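PDB 1QSD: protein (beta-tubulin binding post-chaperonin cofactor), which takes part in an early step of tubulin folding, binding beta-tubulin as a post-chaperonin cofactor. Local coordinates for residues Thr4-Asp7 / Ile8-Ala12. Residues are numbered along the deposited sequence; the frame is centred on the assembly and turned at random.
Sequences TQLD and IKVKA
The carboxamide of Gln-5 presents one face to Lys-9, whose CE stands obliquely above it, beyond the side away from NE2, between OE1 and CG, 3.8 Å from OE1. The two side chains run side by side, one helical turn apart, and Gln-5 CG is also 3.8 Å from Lys-9 CE. A bend at chi4 (-60°) turns the ammonium of Lys-9 to salt bridges with Asp-75 of its own chain and Asp-47 of the second subunit; a long base suits this buried place because it reaches both carboxylates, whose charges would compensate its own. The flat carboxylate of Asp-7 lies close to that of Glu-87, and its OD1 remains 5.9 Å from Lys-11 NZ, too far for a salt bridge. Leucine and valine suit the inward side, where Leu-6 CD1 meets Val-10 CG2 at 4.1 Å and Leu-6 also packs on Phe-79 and Tyr-83. Val-10 N donates a hydrogen bond to Leu-6 O at 2.9 Å, almost straight (169°), in the i to i+4 pattern that also pairs Ile-8 with Thr-4. Threonine suits the start: its OG1 takes the N-H of Asp-7 at 3.2 Å and is also hydrogen-bonded to Glu-87. This ST motif opens helix 5-39 of the cofactor A bundle.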
ATOM      1  N   THR A   4       6.457  -0.503 -27.691  1.00 19.60           N
ATOM      2  CA  THR A   4       5.913   0.698 -28.413  1.00 18.81           C
ATOM      3  C   THR A   4       5.360   1.621 -27.356  1.00 18.70           C
ATOM      4  O   THR A   4       5.013   1.157 -26.256  1.00 16.51           O
ATOM      5  CB  THR A   4       4.736   0.358 -29.356  1.00 20.64           C
ATOM      6  OG1 THR A   4       3.652  -0.171 -28.583  1.00 23.51           O
ATOM      7  CG2 THR A   4       5.152  -0.675 -30.400  1.00 20.28           C
ATOM      8  N   GLN A   5       5.273   2.913 -27.688  1.00 17.57           N
ATOM      9  CA  GLN A   5       4.753   3.915 -26.778  1.00 18.63           C
ATOM     10  C   GLN A   5       3.304   3.601 -26.360  1.00 19.17           C
ATOM     11  O   GLN A   5       2.937   3.787 -25.203  1.00 20.96           O
ATOM     12  CB  GLN A   5       4.867   5.302 -27.401  1.00 19.06           C
ATOM     13  CG  GLN A   5       4.669   6.409 -26.388  1.00 21.40           C
ATOM     14  CD  GLN A   5       4.942   7.792 -26.929  1.00 22.47           C
ATOM     15  OE1 GLN A   5       5.133   8.742 -26.165  1.00 22.10           O
ATOM     16  NE2 GLN A   5       4.936   7.926 -28.249  1.00 25.40           N
ATOM     17  N   LEU A   6       2.505   3.085 -27.292  1.00 19.00           N
ATOM     18  CA  LEU A   6       1.138   2.697 -26.997  1.00 19.73           C
ATOM     19  C   LEU A   6       1.133   1.661 -25.859  1.00 22.14           C
ATOM     20  O   LEU A   6       0.475   1.859 -24.824  1.00 18.53           O
ATOM     21  CB  LEU A   6       0.458   2.101 -28.241  1.00 18.04           C
ATOM     22  CG  LEU A   6      -0.985   1.602 -27.993  1.00 18.55           C
ATOM     23  CD1 LEU A   6      -1.856   2.759 -27.471  1.00 15.78           C
ATOM     24  CD2 LEU A   6      -1.580   0.996 -29.277  1.00 17.65           C
ATOM     25  N   ASP A   7       1.878   0.569 -26.052  1.00 22.94           N
ATOM     26  CA  ASP A   7       1.953  -0.500 -25.055  1.00 24.48           C
ATOM     27  C   ASP A   7       2.407   0.010 -23.681  1.00 24.18           C
ATOM     28  O   ASP A   7       1.925  -0.468 -22.643  1.00 23.50           O
ATOM     29  CB  ASP A   7       2.896  -1.620 -25.515  1.00 26.55           C
ATOM     30  CG  ASP A   7       2.478  -2.243 -26.842  1.00 32.80           C
ATOM     31  OD1 ASP A   7       3.359  -2.822 -27.534  1.00 36.46           O
ATOM     32  OD2 ASP A   7       1.277  -2.165 -27.197  1.00 32.36           O
ATOM     33  N   ILE A   8       3.343   0.957 -23.673  1.00 19.35           N
ATOM     34  CA  ILE A   8       3.840   1.487 -22.416  1.00 19.91           C
ATOM     35  C   ILE A   8       2.725   2.234 -21.691  1.00 18.65           C
ATOM     36  O   ILE A   8       2.523   2.017 -20.494  1.00 18.14           O
ATOM     37  CB  ILE A   8       5.121   2.388 -22.604  1.00 20.22           C
ATOM     38  CG1 ILE A   8       6.329   1.514 -22.990  1.00 20.42           C
ATOM     39  CG2 ILE A   8       5.469   3.108 -21.294  1.00 19.62           C
ATOM     40  CD1 ILE A   8       7.492   2.306 -23.595  1.00 23.96           C
ATOM     41  N   LYS A   9       2.004   3.097 -22.411  1.00 18.41           N
ATOM     42  CA  LYS A   9       0.898   3.857 -21.817  1.00 16.95           C
ATOM     43  C   LYS A   9      -0.219   2.919 -21.331  1.00 15.88           C
ATOM     44  O   LYS A   9      -0.678   3.058 -20.211  1.00 16.99           O
ATOM     45  CB  LYS A   9       0.361   4.904 -22.796  1.00 16.26           C
ATOM     46  CG  LYS A   9       1.382   5.998 -23.099  1.00 12.19           C
ATOM     47  CD  LYS A   9       0.823   7.092 -23.954  1.00 11.98           C
ATOM     48  CE  LYS A   9       1.922   8.094 -24.303  1.00 11.32           C
ATOM     49  NZ  LYS A   9       2.549   8.739 -23.106  1.00  8.00           N
ATOM     50  N   VAL A  10      -0.586   1.915 -22.121  1.00 15.01           N
ATOM     51  CA  VAL A  10      -1.620   0.976 -21.705  1.00 14.80           C
ATOM     52  C   VAL A  10      -1.212   0.274 -20.420  1.00 18.51           C
ATOM     53  O   VAL A  10      -1.961   0.279 -19.452  1.00 19.41           O
ATOM     54  CB  VAL A  10      -1.899  -0.088 -22.764  1.00 11.84           C
ATOM     55  CG1 VAL A  10      -2.889  -1.098 -22.237  1.00 13.02           C
ATOM     56  CG2 VAL A  10      -2.443   0.557 -24.032  1.00 13.48           C
ATOM     57  N   LYS A  11      -0.013  -0.306 -20.401  1.00 20.74           N
ATOM     58  CA  LYS A  11       0.479  -1.014 -19.217  1.00 22.12           C
ATOM     59  C   LYS A  11       0.575  -0.126 -17.985  1.00 21.20           C
ATOM     60  O   LYS A  11       0.218  -0.546 -16.876  1.00 19.71           O
ATOM     61  CB  LYS A  11       1.824  -1.684 -19.505  1.00 25.94           C
ATOM     62  CG  LYS A  11       1.680  -2.936 -20.341  1.00 31.95           C
ATOM     63  CD  LYS A  11       3.017  -3.496 -20.789  1.00 38.53           C
ATOM     64  CE  LYS A  11       2.807  -4.755 -21.632  1.00 42.07           C
ATOM     65  NZ  LYS A  11       4.082  -5.283 -22.213  1.00 49.23           N
ATOM     66  N   ALA A  12       1.042   1.101 -18.186  1.00 17.66           N
ATOM     67  CA  ALA A  12       1.163   2.043 -17.091  1.00 18.62           C
ATOM     68  C   ALA A  12      -0.201   2.152 -16.396  1.00 19.67           C
ATOM     69  O   ALA A  12      -0.283   2.004 -15.171  1.00 19.69           O
ATOM     70  CB  ALA A  12       1.616   3.406 -17.608  1.00 10.92           C
TER